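Local structure of acetohydroxyacid synthase small subunit Related (2F06) at residues S10-N15 with H66-I71; A6-I11 with T72-I77. The protein is of unknown function but binds histidine and, as a tandem pair of ACT domains, probably acts as an amino-acid-sensing regulatory protein. One frame throughout, in Å; residues are numbered along the deposited sequence.

Contact 1 (S10-N15 with H66-I71)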
loop_
_atom_site.group_PDB
_atom_site.type_symbol
_atom_site.label_atom_id
_atom_site.label_comp_id
_atom_site.label_asym_id
_atom_site.label_seq_id
_atom_site.Cartn_x
_atom_site.Cartn_y
_atom_site.Cartn_z
ATOM N N SER A 10 -1.139 -4.179 14.228
ATOM C CA SER A 10 -1.550 -4.126 12.849
ATOM C C SER A 10 -2.730 -5.035 12.652
ATOM O O SER A 10 -2.578 -6.246 12.770
ATOM C CB SER A 10 -0.398 -4.553 11.930
ATOM O OG SER A 10 0.517 -3.462 11.894
ATOM N N ILE A 11 -3.853 -4.450 12.247
ATOM C CA ILE A 11 -5.078 -5.149 12.144
ATOM C C ILE A 11 -5.632 -5.150 10.695
ATOM O O ILE A 11 -5.863 -4.059 10.095
ATOM C CB ILE A 11 -6.123 -4.583 13.133
ATOM C CG1 ILE A 11 -5.578 -4.458 14.548
ATOM C CG2 ILE A 11 -7.385 -5.467 13.149
ATOM C CD1 ILE A 11 -6.174 -3.295 15.313
ATOM N N PHE A 12 -5.859 -6.365 10.172
ATOM C CA PHE A 12 -6.339 -6.578 8.795
ATOM C C PHE A 12 -7.851 -6.317 8.757
ATOM O O PHE A 12 -8.603 -6.966 9.454
ATOM C CB PHE A 12 -5.974 -7.974 8.313
ATOM C CG PHE A 12 -6.502 -8.344 6.903
ATOM C CD1 PHE A 12 -6.029 -7.675 5.746
ATOM C CD2 PHE A 12 -7.437 -9.396 6.750
ATOM C CE1 PHE A 12 -6.477 -8.054 4.453
ATOM C CE2 PHE A 12 -7.905 -9.788 5.503
ATOM C CZ PHE A 12 -7.420 -9.102 4.333
ATOM N N LEU A 13 -8.260 -5.279 8.024
ATOM C CA LEU A 13 -9.671 -4.858 7.974
ATOM C C LEU A 13 -10.104 -5.356 6.609
ATOM O O LEU A 13 -9.677 -4.807 5.554
ATOM C CB LEU A 13 -9.822 -3.316 8.016
ATOM C CG LEU A 13 -9.098 -2.380 9.001
ATOM C CD1 LEU A 13 -9.036 -0.867 8.523
ATOM C CD2 LEU A 13 -9.595 -2.523 10.426
ATOM N N GLU A 14 -10.910 -6.395 6.600
ATOM C CA GLU A 14 -11.454 -6.914 5.362
ATOM C C GLU A 14 -12.628 -6.054 4.834
ATOM O O GLU A 14 -12.934 -5.032 5.419
ATOM C CB GLU A 14 -11.850 -8.357 5.586
ATOM C CG GLU A 14 -12.811 -8.569 6.672
ATOM C CD GLU A 14 -13.840 -9.593 6.266
ATOM O OE1 GLU A 14 -14.543 -9.341 5.256
ATOM O OE2 GLU A 14 -13.974 -10.644 6.956
ATOM N N ASN A 15 -13.258 -6.395 3.714
ATOM C CA ASN A 15 -14.545 -5.688 3.378
ATOM C C ASN A 15 -14.242 -4.156 3.078
ATOM O O ASN A 15 -13.430 -3.897 2.189
ATOM C CB ASN A 15 -15.573 -6.076 4.492
ATOM C CG ASN A 15 -16.699 -5.088 4.719
ATOM O OD1 ASN A 15 -16.878 -4.608 5.837
ATOM N ND2 ASN A 15 -17.502 -4.832 3.689
ATOM N N HIS A 66 -12.022 -12.747 16.238
ATOM C CA HIS A 66 -11.684 -13.352 14.938
ATOM C C HIS A 66 -11.062 -12.353 13.979
ATOM O O HIS A 66 -11.116 -12.568 12.751
ATOM C CB HIS A 66 -12.928 -14.043 14.319
ATOM C CG HIS A 66 -13.577 -15.011 15.253
ATOM N ND1 HIS A 66 -13.066 -16.269 15.487
ATOM C CD2 HIS A 66 -14.638 -14.873 16.078
ATOM C CE1 HIS A 66 -13.805 -16.873 16.398
ATOM N NE2 HIS A 66 -14.776 -16.053 16.763
ATOM N N PHE A 67 -10.421 -11.303 14.522
ATOM C CA PHE A 67 -9.606 -10.408 13.707
ATOM C C PHE A 67 -8.228 -10.991 13.491
ATOM O O PHE A 67 -7.733 -11.722 14.346
ATOM C CB PHE A 67 -9.522 -8.985 14.289
ATOM C CG PHE A 67 -10.840 -8.221 14.199
ATOM C CD1 PHE A 67 -11.187 -7.551 13.022
ATOM C CD2 PHE A 67 -11.726 -8.182 15.273
ATOM C CE1 PHE A 67 -12.416 -6.870 12.917
ATOM C CE2 PHE A 67 -12.953 -7.504 15.175
ATOM C CZ PHE A 67 -13.306 -6.855 13.996
ATOM N N ALA A 68 -7.630 -10.695 12.326
ATOM C CA ALA A 68 -6.241 -10.976 12.087
ATOM C C ALA A 68 -5.410 -9.758 12.572
ATOM O O ALA A 68 -5.544 -8.675 12.046
ATOM C CB ALA A 68 -6.012 -11.242 10.591
ATOM N N VAL A 69 -4.564 -9.945 13.585
ATOM C CA VAL A 69 -3.750 -8.882 14.202
ATOM C C VAL A 69 -2.342 -9.357 14.371
ATOM O O VAL A 69 -2.094 -10.481 14.796
ATOM C CB VAL A 69 -4.130 -8.617 15.705
ATOM C CG1 VAL A 69 -3.832 -7.168 16.130
ATOM C CG2 VAL A 69 -5.514 -8.980 15.992
ATOM N N ASN A 70 -1.404 -8.466 14.156
ATOM C CA ASN A 70 0.013 -8.774 14.330
ATOM C C ASN A 70 0.543 -7.651 15.177
ATOM O O ASN A 70 -0.036 -6.571 15.152
ATOM C CB ASN A 70 0.707 -8.734 12.975
ATOM C CG ASN A 70 0.327 -9.889 12.091
ATOM O OD1 ASN A 70 0.017 -10.988 12.539
ATOM N ND2 ASN A 70 0.434 -9.663 10.787
ATOM N N ILE A 71 1.619 -7.889 15.929
ATOM C CA ILE A 71 2.288 -6.822 16.698
ATOM C C ILE A 71 3.609 -6.515 16.011
ATOM O O ILE A 71 4.243 -7.418 15.482
ATOM C CB ILE A 71 2.448 -7.216 18.196
ATOM C CG1 ILE A 71 1.082 -7.173 18.875
ATOM C CG2 ILE A 71 3.409 -6.302 18.918
ATOM C CD1 ILE A 71 0.814 -8.412 19.589
HETATM O O HOH W 1 -9.434 -9.084 10.435
#
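I11 and V69 run alongside each other off one face of an antiparallel ladder, with I11 CG1 3.6 Å from V69 CG1. The isoleucine reaches this neighbour because its CG1 sits beside the backbone N (chi1 -50°), while CG2 swings towards F67, 4.3 Å from F67 CB. Both residues, with F67, pack on L62 of helix 55-64. On the other face, F12 and A68 meet through their CB atoms, 4.0 Å apart. With CG anti to the backbone N (chi1 177°), the F12 ring leads away from A68 to meet the ring of F45 in its own chain and that of F12 of the second subunit.

The backbones are joined by bonds from S10 N to N70 O (2.8 Å), back from N70 N to S10 O, and from F12 N to A68 O (3.0 Å). Here the two chains draw apart: in place of a return bond, a water accepts from A68 N and donates to F12 O. At the non-hydrogen-bonded pair of I11 and V69, V69 CA gives a CA-H...O contact to S10 O (3.2 Å). The F12 face here meets the second subunit; the helices on the I11 face belong to the ferredoxin-like beta-alpha-beta-beta-alpha-beta fold of an ACT domain.

Contact 2 (A6-I11 with T72-I77); sequences AKQLSI and TDVVGI
Q8 reaches out between two residues of the facing strand: T72 runs beside it in the same direction, while V74 crosses it at about a right angle. From the backbone outwards, Q8 CB lies 3.6 Å from T72 O and also touches the V74 methyls. CG is anti to the backbone N (chi1 175°) and the chain runs on extended, which carries the amide past V74 instead of folding it back. Q8 CD then passes V74 CG1, and at the tip the two branches part. NE2 packs 3.6 Å from V74 CG1 and bonds to the hydroxyl of Y104; OE1 comes 3.9 Å from T72 CB and bonds to the hydroxyl of Y102. These two tyrosines, both on strand 100-108, fix the rotation of the buried amide.

Next along this face, A6 CB meets V74 CG2 at 4.1 Å. Underneath, four backbone bonds join two hydrogen-bonded pairs: A6 N to V74 O and back, and Q8 N to T72 O (2.8 Å) and back. K7 and D73 form the non-hydrogen-bonded pair between them, and A6 O also receives a CA-H...O contact from D73 CA, 3.3 Å away. K7 turns to the other face, where its NZ forms a salt bridge with D56.

The chemistry is therefore split: main-chain bonds hold the strands together, while the polar end of Q8, buried against a valine, has its hydrogen-bonding needs met by tyrosines of another strand.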
loop_
_atom_site.group_PDB
_atom_site.type_symbol
_atom_site.label_atom_id
_atom_site.label_comp_id
_atom_site.label_asym_id
_atom_site.label_seq_id
_atom_site.Cartn_x
_atom_site.Cartn_y
_atom_site.Cartn_z
ATOM N N ALA A 6 7.956 -0.046 21.606
ATOM C CA ALA A 6 6.542 -0.181 21.796
ATOM C C ALA A 6 5.915 -1.215 20.861
ATOM O O ALA A 6 6.411 -1.516 19.795
ATOM C CB ALA A 6 5.878 1.164 21.643
ATOM N N LYS A 7 4.787 -1.750 21.298
ATOM C CA LYS A 7 4.013 -2.677 20.511
ATOM C C LYS A 7 2.969 -1.874 19.735
ATOM O O LYS A 7 2.171 -1.109 20.310
ATOM C CB LYS A 7 3.362 -3.725 21.423
ATOM C CG LYS A 7 4.379 -4.670 22.117
ATOM C CD LYS A 7 3.637 -5.648 23.043
ATOM C CE LYS A 7 4.117 -7.093 22.821
ATOM N NZ LYS A 7 4.000 -7.888 24.061
ATOM N N GLN A 8 3.028 -2.008 18.414
ATOM C CA GLN A 8 1.994 -1.495 17.567
ATOM C C GLN A 8 1.109 -2.635 17.076
ATOM O O GLN A 8 1.589 -3.675 16.632
ATOM C CB GLN A 8 2.623 -0.788 16.396
ATOM C CG GLN A 8 1.640 -0.293 15.367
ATOM C CD GLN A 8 2.359 0.065 14.075
ATOM O OE1 GLN A 8 2.630 -0.804 13.237
ATOM N NE2 GLN A 8 2.682 1.326 13.922
ATOM N N LEU A 9 -0.191 -2.466 17.143
ATOM C CA LEU A 9 -1.072 -3.448 16.515
ATOM C C LEU A 9 -1.241 -3.134 15.029
ATOM O O LEU A 9 -1.472 -1.986 14.619
ATOM C CB LEU A 9 -2.459 -3.468 17.162
ATOM C CG LEU A 9 -2.605 -3.823 18.648
ATOM C CD1 LEU A 9 -4.038 -4.106 18.970
ATOM C CD2 LEU A 9 -1.843 -5.026 19.009
ATOM N N SER A 10 -1.139 -4.179 14.228
ATOM C CA SER A 10 -1.550 -4.126 12.849
ATOM C C SER A 10 -2.730 -5.035 12.652
ATOM O O SER A 10 -2.578 -6.246 12.770
ATOM C CB SER A 10 -0.398 -4.553 11.930
ATOM O OG SER A 10 0.517 -3.462 11.894
ATOM N N ILE A 11 -3.853 -4.450 12.247
ATOM C CA ILE A 11 -5.078 -5.149 12.144
ATOM C C ILE A 11 -5.632 -5.150 10.695
ATOM O O ILE A 11 -5.863 -4.059 10.095
ATOM C CB ILE A 11 -6.123 -4.583 13.133
ATOM C CG1 ILE A 11 -5.578 -4.458 14.548
ATOM C CG2 ILE A 11 -7.385 -5.467 13.149
ATOM C CD1 ILE A 11 -6.174 -3.295 15.313
ATOM N N THR A 72 3.936 -5.228 15.906
ATOM C CA THR A 72 5.211 -4.743 15.329
ATOM C C THR A 72 5.869 -3.852 16.367
ATOM O O THR A 72 5.159 -3.179 17.105
ATOM C CB THR A 72 4.926 -3.891 14.053
ATOM O OG1 THR A 72 4.171 -4.680 13.152
ATOM C CG2 THR A 72 6.249 -3.369 13.312
ATOM N N ASP A 73 7.208 -3.841 16.402
ATOM C CA ASP A 73 7.987 -2.956 17.284
ATOM C C ASP A 73 8.042 -1.644 16.531
ATOM O O ASP A 73 8.299 -1.632 15.340
ATOM C CB ASP A 73 9.436 -3.424 17.497
ATOM C CG ASP A 73 9.562 -4.825 18.090
ATOM O OD1 ASP A 73 8.679 -5.232 18.883
ATOM O OD2 ASP A 73 10.577 -5.540 17.720
ATOM N N VAL A 74 7.772 -0.561 17.233
ATOM C CA VAL A 74 7.987 0.812 16.795
ATOM C C VAL A 74 8.550 1.594 18.022
ATOM O O VAL A 74 8.596 1.077 19.173
ATOM C CB VAL A 74 6.620 1.471 16.395
ATOM C CG1 VAL A 74 6.019 0.724 15.166
ATOM C CG2 VAL A 74 5.631 1.456 17.600
ATOM N N VAL A 75 8.986 2.824 17.761
ATOM C CA VAL A 75 9.549 3.714 18.828
ATOM C C VAL A 75 8.854 5.072 18.670
ATOM O O VAL A 75 8.565 5.526 17.538
ATOM C CB VAL A 75 11.138 3.726 18.776
ATOM C CG1 VAL A 75 11.677 4.261 17.450
ATOM C CG2 VAL A 75 11.781 4.530 19.921
ATOM N N GLY A 76 8.474 5.663 19.801
ATOM C CA GLY A 76 7.853 6.976 19.853
ATOM C C GLY A 76 8.879 8.024 20.229
ATOM O O GLY A 76 9.736 7.763 21.045
ATOM N N ILE A 77 8.836 9.197 19.591
ATOM C CA ILE A 77 9.683 10.318 19.955
ATOM C C ILE A 77 8.821 11.574 20.045
ATOM O O ILE A 77 7.698 11.628 19.503
ATOM C CB ILE A 77 10.856 10.609 18.961
ATOM C CG1 ILE A 77 10.347 10.984 17.606
ATOM C CG2 ILE A 77 11.811 9.436 18.780
ATOM C CD1 ILE A 77 11.196 12.043 17.007
#

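In the fold
Strand 5-13 comes first in the chain and serves both contacts. The chain then runs through helix 19-29, the hairpin of strands 34-41 and 46-52, and helix 55-64 before strand 69-80 returns antiparallel beside it. Contact 1 closes this loop, and contact 2 closes a slightly wider one around it, pairing the beginning of the first strand with residues farther along the second. The two contacts are consecutive parts of one ladder, sharing S10 and I11, and I71 of contact 1 packs on K7 and L9 of contact 2. From V75 on, within contact 2, strand 69-80 also pairs with strands 111-118 and 134-136, so it links the two halves of the ACT domain pair.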